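Alkylpurine DNA glycosylase AlkC (Pseudomonas fluorescens, PDB 5VHV) excises alkylated purine bases from DNA in base excision repair, without flipping the damaged nucleotide out of the helix. Local coordinates at residues A[23-28]-A[59-64]; A[53-58]-A[93-98]; A[251-256]-A[283-288]; A[274-279]-A[319-324]; A[153-158]-A[193-198]. All coordinates share one frame; numbering follows the deposited sequence.

Contact 1 of 5, residues A[23-28]-A[59-64]; sequences AVYPAF and AVIPLD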
# COMPACT_ATOMS: atom_id res chain seq x y z
N ALA A 23 17.70 -2.30 30.93
CA ALA A 23 16.70 -1.96 31.94
C ALA A 23 15.80 -3.15 32.24
O ALA A 23 15.43 -3.37 33.40
CB ALA A 23 15.87 -0.75 31.51
N VAL A 24 15.43 -3.94 31.22
CA VAL A 24 14.57 -5.10 31.47
C VAL A 24 15.38 -6.34 31.83
O VAL A 24 14.82 -7.31 32.38
CB VAL A 24 13.65 -5.43 30.28
CG1 VAL A 24 12.86 -4.19 29.84
CG2 VAL A 24 14.41 -6.01 29.10
N TYR A 25 16.69 -6.33 31.58
CA TYR A 25 17.52 -7.53 31.71
C TYR A 25 18.90 -7.07 32.14
O TYR A 25 19.79 -6.83 31.31
CB TYR A 25 17.57 -8.28 30.38
CG TYR A 25 18.44 -9.52 30.34
CD1 TYR A 25 18.61 -10.34 31.45
CD2 TYR A 25 19.10 -9.86 29.17
CE1 TYR A 25 19.40 -11.48 31.39
CE2 TYR A 25 19.90 -11.00 29.10
CZ TYR A 25 20.04 -11.80 30.21
OH TYR A 25 20.84 -12.94 30.12
N PRO A 26 19.12 -6.92 33.45
CA PRO A 26 20.35 -6.27 33.92
C PRO A 26 21.63 -6.93 33.44
O PRO A 26 22.62 -6.23 33.20
CB PRO A 26 20.21 -6.35 35.45
CG PRO A 26 18.75 -6.28 35.67
CD PRO A 26 18.12 -7.04 34.53
N ALA A 27 21.63 -8.25 33.26
CA ALA A 27 22.81 -8.98 32.80
C ALA A 27 23.00 -8.94 31.28
O ALA A 27 23.87 -9.63 30.76
CB ALA A 27 22.74 -10.43 33.29
N PHE A 28 22.21 -8.14 30.57
CA PHE A 28 22.30 -8.08 29.11
C PHE A 28 23.71 -7.73 28.66
O PHE A 28 24.34 -6.81 29.18
CB PHE A 28 21.31 -7.03 28.60
CG PHE A 28 21.30 -6.86 27.07
CD1 PHE A 28 21.03 -7.93 26.22
CD2 PHE A 28 21.55 -5.61 26.50
CE1 PHE A 28 21.01 -7.76 24.82
CE2 PHE A 28 21.53 -5.43 25.11
CZ PHE A 28 21.26 -6.50 24.27
N ALA A 59 22.09 -13.41 19.08
CA ALA A 59 23.48 -13.85 19.17
C ALA A 59 24.05 -13.70 20.58
O ALA A 59 24.94 -14.47 20.96
CB ALA A 59 24.35 -13.09 18.18
N VAL A 60 23.56 -12.75 21.37
CA VAL A 60 24.22 -12.43 22.64
C VAL A 60 23.39 -12.76 23.87
O VAL A 60 23.93 -12.66 24.99
CB VAL A 60 24.67 -10.96 22.68
CG1 VAL A 60 25.49 -10.62 21.43
CG2 VAL A 60 23.49 -10.01 22.83
N ILE A 61 22.13 -13.17 23.73
CA ILE A 61 21.26 -13.42 24.88
C ILE A 61 21.34 -14.90 25.23
O ILE A 61 20.92 -15.74 24.41
CB ILE A 61 19.82 -12.99 24.60
CG1 ILE A 61 19.75 -11.46 24.51
CG2 ILE A 61 18.88 -13.54 25.65
CD1 ILE A 61 18.38 -10.89 24.12
N PRO A 62 21.80 -15.27 26.42
CA PRO A 62 21.97 -16.70 26.73
C PRO A 62 20.73 -17.36 27.29
O PRO A 62 20.82 -18.22 28.18
CB PRO A 62 23.10 -16.68 27.76
CG PRO A 62 22.85 -15.42 28.50
CD PRO A 62 22.44 -14.43 27.45
N LEU A 63 19.57 -16.96 26.82
CA LEU A 63 18.30 -17.49 27.30
C LEU A 63 17.60 -18.21 26.16
O LEU A 63 17.91 -18.00 24.98
CB LEU A 63 17.40 -16.37 27.84
CG LEU A 63 18.02 -15.48 28.92
CD1 LEU A 63 17.07 -14.36 29.29
CD2 LEU A 63 18.41 -16.28 30.15
N ASP A 64 16.65 -19.07 26.51
CA ASP A 64 15.90 -19.76 25.48
C ASP A 64 14.83 -18.86 24.88
O ASP A 64 14.71 -17.67 25.22
CB ASP A 64 15.33 -21.06 26.03
CG ASP A 64 14.25 -20.86 27.08
OD1 ASP A 64 13.70 -19.75 27.23
OD2 ASP A 64 13.95 -21.85 27.78

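Contact 2 of 5, residues A[53-58]-A[93-98]; sequences VSESLH and ASYGRD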
# COMPACT_ATOMS: atom_id res chain seq x y z
N VAL A 53 19.11 -6.09 14.12
CA VAL A 53 18.88 -5.92 15.56
C VAL A 53 18.39 -7.22 16.19
O VAL A 53 18.84 -7.64 17.26
CB VAL A 53 17.90 -4.77 15.83
CG1 VAL A 53 17.49 -4.75 17.29
CG2 VAL A 53 18.53 -3.42 15.43
N SER A 54 17.43 -7.88 15.53
CA SER A 54 16.92 -9.15 16.03
C SER A 54 18.00 -10.21 16.07
O SER A 54 18.13 -10.95 17.07
CB SER A 54 15.75 -9.60 15.14
OG SER A 54 15.41 -10.95 15.33
N GLU A 55 18.81 -10.31 15.02
CA GLU A 55 19.90 -11.28 14.98
C GLU A 55 20.92 -11.01 16.08
O GLU A 55 21.47 -11.94 16.67
CB GLU A 55 20.59 -11.24 13.62
CG GLU A 55 19.68 -11.60 12.48
CD GLU A 55 20.27 -11.26 11.13
OE1 GLU A 55 21.43 -10.81 11.10
OE2 GLU A 55 19.59 -11.47 10.10
N SER A 56 21.22 -9.73 16.31
CA SER A 56 22.22 -9.39 17.31
C SER A 56 21.72 -9.75 18.70
O SER A 56 22.50 -10.25 19.52
CB SER A 56 22.54 -7.90 17.24
OG SER A 56 23.02 -7.56 15.95
N LEU A 57 20.44 -9.51 18.96
CA LEU A 57 19.88 -9.93 20.24
C LEU A 57 19.99 -11.44 20.40
O LEU A 57 20.44 -11.94 21.43
CB LEU A 57 18.42 -9.48 20.36
CG LEU A 57 18.21 -7.97 20.51
CD1 LEU A 57 16.75 -7.64 20.29
CD2 LEU A 57 18.70 -7.48 21.85
N HIS A 58 19.60 -12.19 19.36
CA HIS A 58 19.68 -13.64 19.45
C HIS A 58 21.11 -14.12 19.66
O HIS A 58 21.34 -15.13 20.35
CB HIS A 58 19.10 -14.29 18.20
CG HIS A 58 18.87 -15.76 18.36
ND1 HIS A 58 19.85 -16.70 18.10
CD2 HIS A 58 17.80 -16.44 18.81
CE1 HIS A 58 19.37 -17.90 18.37
NE2 HIS A 58 18.13 -17.77 18.80
N ALA A 93 9.34 -14.36 14.00
CA ALA A 93 9.36 -15.11 12.74
C ALA A 93 10.67 -15.87 12.55
O ALA A 93 10.68 -16.96 11.97
CB ALA A 93 9.14 -14.16 11.57
N SER A 94 11.78 -15.31 13.05
CA SER A 94 13.09 -15.93 12.88
C SER A 94 13.25 -17.15 13.76
O SER A 94 13.76 -18.19 13.31
CB SER A 94 14.20 -14.91 13.18
OG SER A 94 14.21 -13.83 12.25
N TYR A 95 12.87 -17.05 15.04
CA TYR A 95 13.24 -18.04 16.04
C TYR A 95 12.06 -18.79 16.64
O TYR A 95 12.27 -19.70 17.45
CB TYR A 95 14.06 -17.35 17.16
CG TYR A 95 15.19 -16.53 16.56
CD1 TYR A 95 16.19 -17.15 15.81
CD2 TYR A 95 15.23 -15.17 16.69
CE1 TYR A 95 17.22 -16.40 15.21
CE2 TYR A 95 16.25 -14.40 16.11
CZ TYR A 95 17.23 -15.03 15.36
OH TYR A 95 18.20 -14.24 14.79
N GLY A 96 10.83 -18.46 16.23
CA GLY A 96 9.63 -19.02 16.82
C GLY A 96 8.89 -20.05 15.99
O GLY A 96 7.76 -20.41 16.34
N ARG A 97 9.49 -20.58 14.92
CA ARG A 97 8.78 -21.47 14.00
C ARG A 97 8.31 -22.77 14.65
O ARG A 97 7.29 -23.35 14.23
CB ARG A 97 9.67 -21.81 12.80
CG ARG A 97 10.03 -20.65 11.85
CD ARG A 97 10.86 -21.20 10.67
NE ARG A 97 11.47 -20.17 9.83
CZ ARG A 97 10.98 -19.74 8.66
NH1 ARG A 97 9.85 -20.24 8.17
NH2 ARG A 97 11.63 -18.80 7.98
N ASP A 98 9.05 -23.28 15.64
CA ASP A 98 8.70 -24.53 16.33
C ASP A 98 8.00 -24.30 17.66
O ASP A 98 7.94 -25.21 18.50
CB ASP A 98 9.94 -25.41 16.54
CG ASP A 98 9.57 -26.84 17.00
OD1 ASP A 98 8.72 -27.47 16.34
OD2 ASP A 98 10.11 -27.35 18.02
O HOH W 1 16.42 -12.46 13.34

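Contact 3 of 5, residues A[251-256]-A[283-288]; sequences AEVKIH and APQKLV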
# COMPACT_ATOMS: atom_id res chain seq x y z
N ALA A 251 -20.53 9.22 -21.17
CA ALA A 251 -20.75 10.60 -20.76
C ALA A 251 -21.48 11.35 -21.86
O ALA A 251 -21.08 11.29 -23.03
CB ALA A 251 -19.42 11.28 -20.45
N GLU A 252 -22.56 12.03 -21.49
CA GLU A 252 -23.30 12.87 -22.43
C GLU A 252 -22.75 14.28 -22.30
O GLU A 252 -23.28 15.14 -21.60
CB GLU A 252 -24.80 12.80 -22.14
CG GLU A 252 -25.41 11.41 -22.34
CD GLU A 252 -25.28 10.91 -23.76
OE1 GLU A 252 -25.19 11.75 -24.69
OE2 GLU A 252 -25.27 9.68 -23.96
N VAL A 253 -21.62 14.51 -22.98
CA VAL A 253 -20.87 15.75 -22.86
C VAL A 253 -20.17 16.05 -24.17
O VAL A 253 -19.94 15.16 -24.99
CB VAL A 253 -19.80 15.69 -21.73
CG1 VAL A 253 -20.44 15.39 -20.37
CG2 VAL A 253 -18.72 14.67 -22.07
N LYS A 254 -19.82 17.32 -24.36
CA LYS A 254 -18.88 17.76 -25.38
C LYS A 254 -17.64 18.31 -24.69
O LYS A 254 -17.73 18.89 -23.60
CB LYS A 254 -19.50 18.83 -26.28
CG LYS A 254 -20.62 18.30 -27.17
CD LYS A 254 -21.11 19.34 -28.17
CE LYS A 254 -21.87 20.47 -27.51
NZ LYS A 254 -22.78 21.18 -28.47
N ILE A 255 -16.48 18.12 -25.30
CA ILE A 255 -15.22 18.63 -24.77
C ILE A 255 -14.79 19.82 -25.62
O ILE A 255 -14.85 19.75 -26.85
CB ILE A 255 -14.15 17.53 -24.72
CG1 ILE A 255 -12.87 18.05 -24.07
CG2 ILE A 255 -13.85 16.98 -26.11
CD1 ILE A 255 -11.91 16.93 -23.69
N HIS A 256 -14.41 20.92 -24.96
CA HIS A 256 -14.00 22.15 -25.64
C HIS A 256 -12.65 22.62 -25.14
O HIS A 256 -12.25 22.34 -24.00
CB HIS A 256 -15.00 23.30 -25.44
CG HIS A 256 -16.40 22.96 -25.81
ND1 HIS A 256 -16.80 22.77 -27.12
CD2 HIS A 256 -17.51 22.78 -25.05
CE1 HIS A 256 -18.09 22.49 -27.14
NE2 HIS A 256 -18.54 22.49 -25.90
N ALA A 283 -30.38 15.88 -17.35
CA ALA A 283 -30.28 15.68 -15.92
C ALA A 283 -28.82 15.62 -15.53
O ALA A 283 -27.95 15.43 -16.38
CB ALA A 283 -31.00 14.39 -15.48
N PRO A 284 -28.51 15.78 -14.24
CA PRO A 284 -27.11 15.68 -13.80
C PRO A 284 -26.55 14.31 -14.10
O PRO A 284 -27.28 13.32 -14.22
CB PRO A 284 -27.19 15.94 -12.29
CG PRO A 284 -28.49 16.60 -12.07
CD PRO A 284 -29.42 16.07 -13.12
N GLN A 285 -25.23 14.24 -14.22
CA GLN A 285 -24.58 12.96 -14.47
C GLN A 285 -23.27 12.89 -13.70
O GLN A 285 -22.52 13.88 -13.62
CB GLN A 285 -24.35 12.72 -15.98
CG GLN A 285 -23.39 13.66 -16.65
CD GLN A 285 -23.49 13.57 -18.18
OE1 GLN A 285 -23.13 12.55 -18.79
NE2 GLN A 285 -23.98 14.64 -18.81
N LYS A 286 -23.02 11.73 -13.12
CA LYS A 286 -21.79 11.48 -12.40
C LYS A 286 -20.67 11.16 -13.39
O LYS A 286 -20.84 10.32 -14.28
CB LYS A 286 -21.97 10.33 -11.41
CG LYS A 286 -22.83 10.68 -10.20
CD LYS A 286 -22.96 9.51 -9.22
CE LYS A 286 -23.95 9.81 -8.10
NZ LYS A 286 -25.30 10.20 -8.62
N LEU A 287 -19.54 11.85 -13.25
CA LEU A 287 -18.41 11.68 -14.14
C LEU A 287 -17.16 11.30 -13.35
O LEU A 287 -16.90 11.84 -12.27
CB LEU A 287 -18.11 12.96 -14.93
CG LEU A 287 -19.23 13.51 -15.82
CD1 LEU A 287 -18.79 14.75 -16.57
CD2 LEU A 287 -19.67 12.45 -16.80
N VAL A 288 -16.38 10.41 -13.94
CA VAL A 288 -15.02 10.13 -13.50
C VAL A 288 -14.12 10.60 -14.63
O VAL A 288 -14.17 10.06 -15.74
CB VAL A 288 -14.81 8.65 -13.18
CG1 VAL A 288 -13.30 8.33 -13.02
CG2 VAL A 288 -15.58 8.31 -11.89

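Contact 4 of 5, residues A[274-279]-A[319-324]; sequences SFTLES and QQHIRR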
# COMPACT_ATOMS: atom_id res chain seq x y z
N SER A 274 -5.63 21.41 -19.96
CA SER A 274 -6.90 22.04 -19.65
C SER A 274 -7.92 21.76 -20.75
O SER A 274 -7.56 21.52 -21.91
CB SER A 274 -6.74 23.55 -19.43
OG SER A 274 -6.30 24.23 -20.59
N PHE A 275 -9.18 21.75 -20.35
CA PHE A 275 -10.32 21.57 -21.25
C PHE A 275 -11.59 21.90 -20.47
O PHE A 275 -11.57 22.04 -19.23
CB PHE A 275 -10.38 20.15 -21.81
CG PHE A 275 -10.38 19.08 -20.75
CD1 PHE A 275 -9.18 18.62 -20.21
CD2 PHE A 275 -11.57 18.56 -20.25
CE1 PHE A 275 -9.17 17.64 -19.22
CE2 PHE A 275 -11.56 17.59 -19.27
CZ PHE A 275 -10.36 17.13 -18.75
N THR A 276 -12.68 22.00 -21.20
CA THR A 276 -14.00 22.27 -20.66
C THR A 276 -14.94 21.14 -21.09
O THR A 276 -14.92 20.73 -22.25
CB THR A 276 -14.52 23.62 -21.16
OG1 THR A 276 -13.56 24.64 -20.85
CG2 THR A 276 -15.87 23.96 -20.51
N LEU A 277 -15.73 20.64 -20.15
CA LEU A 277 -16.77 19.66 -20.44
C LEU A 277 -18.12 20.36 -20.39
O LEU A 277 -18.42 21.05 -19.42
CB LEU A 277 -16.75 18.51 -19.44
CG LEU A 277 -15.47 17.68 -19.41
CD1 LEU A 277 -15.55 16.63 -18.31
CD2 LEU A 277 -15.22 17.01 -20.76
N GLU A 278 -18.92 20.19 -21.44
CA GLU A 278 -20.26 20.72 -21.51
C GLU A 278 -21.26 19.57 -21.50
O GLU A 278 -21.23 18.72 -22.40
CB GLU A 278 -20.46 21.58 -22.75
CG GLU A 278 -21.89 22.13 -22.90
CD GLU A 278 -22.22 22.53 -24.32
OE1 GLU A 278 -23.43 22.67 -24.62
OE2 GLU A 278 -21.29 22.69 -25.13
N SER A 279 -22.15 19.55 -20.52
CA SER A 279 -23.20 18.56 -20.51
C SER A 279 -24.16 18.79 -21.67
O SER A 279 -24.55 19.93 -21.97
CB SER A 279 -23.98 18.59 -19.20
OG SER A 279 -25.20 17.87 -19.33
N GLN A 319 -21.49 23.55 -17.78
CA GLN A 319 -20.13 23.30 -18.23
C GLN A 319 -19.18 23.42 -17.04
O GLN A 319 -19.49 24.04 -16.02
CB GLN A 319 -19.70 24.24 -19.37
CG GLN A 319 -19.48 25.67 -18.98
CD GLN A 319 -18.90 26.49 -20.12
OE1 GLN A 319 -19.37 26.41 -21.26
NE2 GLN A 319 -17.87 27.29 -19.82
N GLN A 320 -18.02 22.79 -17.18
CA GLN A 320 -17.05 22.72 -16.10
C GLN A 320 -15.65 22.80 -16.69
O GLN A 320 -15.28 21.96 -17.51
CB GLN A 320 -17.20 21.43 -15.30
CG GLN A 320 -16.18 21.27 -14.19
CD GLN A 320 -16.36 22.31 -13.12
OE1 GLN A 320 -17.48 22.58 -12.69
NE2 GLN A 320 -15.27 22.94 -12.71
N HIS A 321 -14.89 23.82 -16.29
CA HIS A 321 -13.48 23.91 -16.65
C HIS A 321 -12.68 22.93 -15.81
O HIS A 321 -12.93 22.76 -14.62
CB HIS A 321 -12.95 25.33 -16.40
CG HIS A 321 -13.63 26.40 -17.20
ND1 HIS A 321 -13.47 26.52 -18.56
CD2 HIS A 321 -14.44 27.42 -16.83
CE1 HIS A 321 -14.16 27.56 -19.00
NE2 HIS A 321 -14.76 28.12 -17.97
N ILE A 322 -11.70 22.30 -16.45
CA ILE A 322 -10.81 21.37 -15.78
C ILE A 322 -9.39 21.75 -16.16
O ILE A 322 -9.11 22.09 -17.31
CB ILE A 322 -11.13 19.90 -16.14
CG1 ILE A 322 -12.50 19.54 -15.52
CG2 ILE A 322 -10.04 18.96 -15.65
CD1 ILE A 322 -13.05 18.21 -15.92
N ARG A 323 -8.49 21.72 -15.18
CA ARG A 323 -7.13 22.18 -15.41
C ARG A 323 -6.22 21.44 -14.45
O ARG A 323 -6.52 21.36 -13.25
CB ARG A 323 -7.01 23.69 -15.19
CG ARG A 323 -5.60 24.22 -15.37
CD ARG A 323 -5.57 25.74 -15.24
NE ARG A 323 -4.23 26.28 -15.45
CZ ARG A 323 -3.80 26.77 -16.61
NH1 ARG A 323 -4.61 26.78 -17.66
NH2 ARG A 323 -2.57 27.24 -16.72
N ARG A 324 -5.11 20.92 -14.96
CA ARG A 324 -4.12 20.23 -14.14
C ARG A 324 -2.72 20.56 -14.62
O ARG A 324 -2.41 20.37 -15.79
CB ARG A 324 -4.33 18.70 -14.18
CG ARG A 324 -3.26 17.87 -13.47
CD ARG A 324 -3.05 18.20 -11.99
NE ARG A 324 -4.31 18.24 -11.23
CZ ARG A 324 -4.99 17.17 -10.83
NH1 ARG A 324 -4.56 15.95 -11.11
NH2 ARG A 324 -6.13 17.32 -10.16

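Contact 5 of 5, residues A[153-158]-A[193-198]; sequences GSRPRL and VANHLN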
# COMPACT_ATOMS: atom_id res chain seq x y z
N GLY A 153 -1.57 -8.52 6.61
CA GLY A 153 -0.56 -9.57 6.58
C GLY A 153 -0.83 -10.63 5.55
O GLY A 153 0.10 -11.31 5.11
N SER A 154 -2.10 -10.81 5.17
CA SER A 154 -2.48 -11.84 4.23
C SER A 154 -2.54 -11.32 2.80
O SER A 154 -2.93 -12.06 1.90
CB SER A 154 -3.83 -12.44 4.64
OG SER A 154 -4.89 -11.48 4.61
N ARG A 155 -2.17 -10.06 2.58
CA ARG A 155 -2.27 -9.47 1.25
C ARG A 155 -1.49 -10.28 0.22
O ARG A 155 -0.36 -10.72 0.50
CB ARG A 155 -1.70 -8.05 1.26
CG ARG A 155 -2.68 -7.02 1.73
CD ARG A 155 -2.02 -5.65 1.78
NE ARG A 155 -1.64 -5.18 0.44
CZ ARG A 155 -1.25 -3.94 0.16
NH1 ARG A 155 -1.14 -3.03 1.13
NH2 ARG A 155 -0.99 -3.59 -1.10
N PRO A 156 -2.02 -10.44 -0.99
CA PRO A 156 -1.21 -11.07 -2.04
C PRO A 156 0.12 -10.36 -2.28
O PRO A 156 1.16 -11.01 -2.45
CB PRO A 156 -2.12 -11.01 -3.27
CG PRO A 156 -3.49 -10.78 -2.77
CD PRO A 156 -3.39 -10.12 -1.44
N ARG A 157 0.09 -9.02 -2.34
CA ARG A 157 1.20 -8.21 -2.83
C ARG A 157 1.53 -7.08 -1.85
O ARG A 157 1.51 -5.90 -2.20
CB ARG A 157 0.89 -7.62 -4.19
CG ARG A 157 0.71 -8.68 -5.26
CD ARG A 157 0.34 -7.99 -6.53
NE ARG A 157 0.08 -8.92 -7.62
CZ ARG A 157 0.41 -8.69 -8.87
NH1 ARG A 157 1.02 -7.58 -9.22
NH2 ARG A 157 0.14 -9.59 -9.80
N LEU A 158 1.87 -7.45 -0.63
CA LEU A 158 2.26 -6.45 0.36
C LEU A 158 3.59 -5.79 -0.02
O LEU A 158 4.58 -6.50 -0.25
CB LEU A 158 2.39 -7.12 1.73
CG LEU A 158 2.74 -6.15 2.87
CD1 LEU A 158 1.56 -5.23 3.22
CD2 LEU A 158 3.18 -6.91 4.12
N VAL A 193 -8.39 -3.43 3.97
CA VAL A 193 -9.30 -4.24 3.17
C VAL A 193 -9.27 -3.77 1.72
O VAL A 193 -9.20 -4.57 0.77
CB VAL A 193 -10.73 -4.19 3.74
CG1 VAL A 193 -11.70 -4.99 2.86
CG2 VAL A 193 -10.77 -4.72 5.16
N ALA A 194 -9.32 -2.46 1.53
CA ALA A 194 -9.34 -1.90 0.19
C ALA A 194 -8.05 -2.23 -0.54
O ALA A 194 -8.08 -2.57 -1.73
CB ALA A 194 -9.54 -0.38 0.23
N ASN A 195 -6.92 -2.13 0.15
CA ASN A 195 -5.64 -2.41 -0.51
C ASN A 195 -5.47 -3.89 -0.82
O ASN A 195 -4.89 -4.25 -1.86
CB ASN A 195 -4.49 -1.88 0.35
CG ASN A 195 -4.43 -0.34 0.34
OD1 ASN A 195 -4.89 0.32 -0.62
ND2 ASN A 195 -3.90 0.22 1.40
N HIS A 196 -5.92 -4.77 0.07
CA HIS A 196 -5.92 -6.21 -0.22
C HIS A 196 -6.77 -6.50 -1.45
O HIS A 196 -6.34 -7.20 -2.38
CB HIS A 196 -6.40 -6.95 1.03
CG HIS A 196 -6.27 -8.44 0.98
ND1 HIS A 196 -5.90 -9.18 2.09
CD2 HIS A 196 -6.52 -9.35 0.01
CE1 HIS A 196 -5.92 -10.46 1.80
NE2 HIS A 196 -6.27 -10.59 0.53
N LEU A 197 -7.97 -5.92 -1.52
CA LEU A 197 -8.81 -6.14 -2.70
C LEU A 197 -8.17 -5.58 -3.97
O LEU A 197 -8.21 -6.23 -5.02
CB LEU A 197 -10.19 -5.51 -2.46
CG LEU A 197 -11.07 -6.30 -1.49
CD1 LEU A 197 -12.23 -5.42 -1.03
CD2 LEU A 197 -11.59 -7.57 -2.11
N ASN A 198 -7.58 -4.39 -3.91
CA ASN A 198 -6.87 -3.86 -5.08
C ASN A 198 -5.75 -4.81 -5.52
O ASN A 198 -5.58 -5.06 -6.72
CB ASN A 198 -6.34 -2.45 -4.76
CG ASN A 198 -5.61 -1.83 -5.91
OD1 ASN A 198 -6.16 -1.67 -7.00
ND2 ASN A 198 -4.37 -1.44 -5.68

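Contact 1 of 5, residues A[23-28]-A[59-64]
Tyr25, the first residue beyond helix 11-24, reaches with its phenol end into the loop residues 61-63 that follow helix 46-60. CG lies opposite the backbone N (chi1 178°), which carries OH to Pro62, 3.5 Å from CD at the ring's edge. Leu63 approaches from the opposite direction and lays CD1 over one face, 4.0 Å from Tyr25 CZ. An alanine in place of Leu63 is likely to leave that face of the tyrosine without its methyl cover and the phenol freer to shift. A type I turn, closed by Phe28 N on Tyr25 O (2.8 Å), then brings in Phe28. Its ring corner CE1 meets two side chains: Ile61 CG1 lies at the edge, in the ring plane, 3.9 Å away, while Val60 CG2 stands 3.9 Å from the same CE1. Met21 of helix 11-24 touches both Phe28 and Ile61. Such apolar packing where helices 11-24 and 46-60 end is consistent with the helical-repeat (HEAT-like) architecture of DNA alkylation repair glycosylases.

Contact 2 of 5, residues A[53-58]-A[93-98]
His58 and Tyr95 lie face to face, their ring centroids 3.8 Å apart and the planes inclined by 18°. The imidazole is shifted so that CD2 sits over the centre of the phenol ring, 3.4 Å from Tyr95 CG, while Tyr95 CE1 lies over the centre of the imidazole. CB of His58 continues the contact toward the phenol end, 3.5 Å from Tyr95 CZ. Turning CG of His58 away from its own backbone N (chi1 -167°) is what brings the imidazole across the gap between helices 46-60 and 87-95. At the far end of the phenol, OH rests on the backbone of helix 46-60, 3.4 Å from Glu55 CA, and the Glu55 side chain crosses the phenol at about a right angle, with CG near OH.

One turn earlier in the helix than His58, Ser54 OG approaches Tyr95 CE2 at 3.6 Å. A water joins the polar groups: it lies 2.7 Å from Ser54 OG and 2.9 Å from Tyr95 OH, and donates to Ser94 OG. That serine is also tied to His90 O within helix 87-95. The second face of the Tyr95 ring is covered by its neighbour Ser94 through CB, and Tyr91 meets Tyr95 edge to face. The chemistry is thus divided: ring stacking and close packing bring the two helices together, while the hydroxyls of Ser54, Ser94 and Tyr95 meet through a shared water instead of bonding directly.

Contact 3 of 5, residues A[251-256]-A[283-288]
Gln285 holds its amide alongside the backbone of Glu252 and bonds both its ends to that one residue. OE1 accepts from Glu252 N at 2.8 Å, with the N-H in the carbonyl plane and directed at a lone pair. NE2 donates back to Glu252 O at 2.9 Å; this donor stands above the carbonyl plane of Glu252 and the acceptor is tilted from the glutamine's amide plane, so the second bond is the less regular. Together the two bonds fix the rotation of the carboxamide. The side chain starts between its backbone N and carbonyl carbon (chi1 65°) and is extended beyond CG, which carries the amide across to segment 251-256.

Val253 crosses the same amide at a slant, its CG1 3.9 Å from Gln285 NE2. Two residues on from Gln285, Leu287 points the same way from its strand and divides its methyls: CD2 packs on Ala251 CB at 3.8 Å, and CD1 lies 4.2 Å from Val253 CG1. Val347 of strand 339-347 touches both Ala251 and Leu287, while Leu314 lies against Val253 and Leu287. Glu252 also pairs through its backbone with Thr280, and Gln285 with Leu314. Strands 253-265 and 285-294 are not neighbours in the sheet order; the start of 285-294 meets the residues leading into 253-265 through side-chain packing and a glutamine amide bonded to the Glu252 backbone, within the C-terminal beta domain.

Contact 4 of 5, residues A[274-279]-A[319-324]
Ile322 faces the side of the sheet that also carries Phe275 and Leu277. Its CB lies over one face of the Phe275 ring in a CH-pi contact, 4.1 Å from the centroid and displaced toward the rim. From there the side chain forks: CG2 reaches Phe275 CZ at 3.6 Å, while the other branch ends in CD1, 3.7 Å from Phe275 CE2 and 3.8 Å from Leu277 CD1. Phe275 places its ring there by setting CG between its backbone N and carbonyl carbon (chi1 54°).

Beneath this packing, Phe275 and Ile322 form a hydrogen-bonded pair, with Ile322 N to Phe275 O at 2.8 Å; Leu277 and Gln320 form the next such pair. On the other face, in the non-hydrogen-bonded pair between them, Thr276 and His321 project together out of the sheet, and Thr276 OG1 shares a hydrogen bond of 3.0 Å with His321 ND1. Strands 270-279 and 319-327 make an antiparallel ladder in which 319-327 is one of the two edge strands of the C-terminal beta domain's sheet.

Contact 5 of 5, residues A[153-158]-A[193-198]
Loop 153-158, between two helices of the DNA alkylation repair family region, packs against helix 187-201 close to the bound DNA. His196 carries the contact. Arg155 CA and Pro156 CD cover one face of its imidazole in CH-pi contacts, CA 3.9 Å and CD 3.8 Å from the ring centroid, while Ser154 OG, hydrogen-bonded to Ala150 O, lies at the edge, in plane, 3.2 Å from CE1. Pointing CG away from the backbone N (chi1 -171°) sends the ring toward the loop, and ND1 is bonded to Ser151 O in the last turn of helix 144-152. A leucine in place of His196 would probably leave Ser151 O without this partner and lose the flat face on which Arg155 and Pro156 rest.

Arg155 and His196 run antiparallel past one another, CG of Arg155 3.8 Å from His196 CB. Bent at chi3 (65°), Arg155 lays its guanidinium over Asn195 CB, 3.6 Å from NH1. Leu158 CA covers the opposite face. Salt bridges to Glu152 and Asp199 hold the group while NH2 bonds a modified base of the DNA; Asn198 ND2 reaches a phosphate. Helix 175-181 sends Leu178 against His196, and helix 220-229 packs on the side of helix 187-201 that bears Val193 and Leu197.

Along the chain, contacts 1 and 2 come first and interlock, their segments alternating; contact 5 follows, and contacts 3 and 4 alternate in turn near the C-terminal end. Contacts 1 and 2 share helix 46-60, with centres about 13 Å apart, and touch where Phe28 CZ meets Leu57 CD2 at 3.7 Å. Contacts 3 and 4, centres about 10 Å apart, lie in one sheet, where strands 253-265 and 270-279 are neighbours. The centres of contacts 1 and 3 are about 67 Å apart. Contact 5, near the chain's centre, is closest to the DNA. The helical region thus carries contacts 1, 2 and 5, and the sheet contacts 3 and 4, whose nearest atoms are about 9 and 6 Å from the DNA.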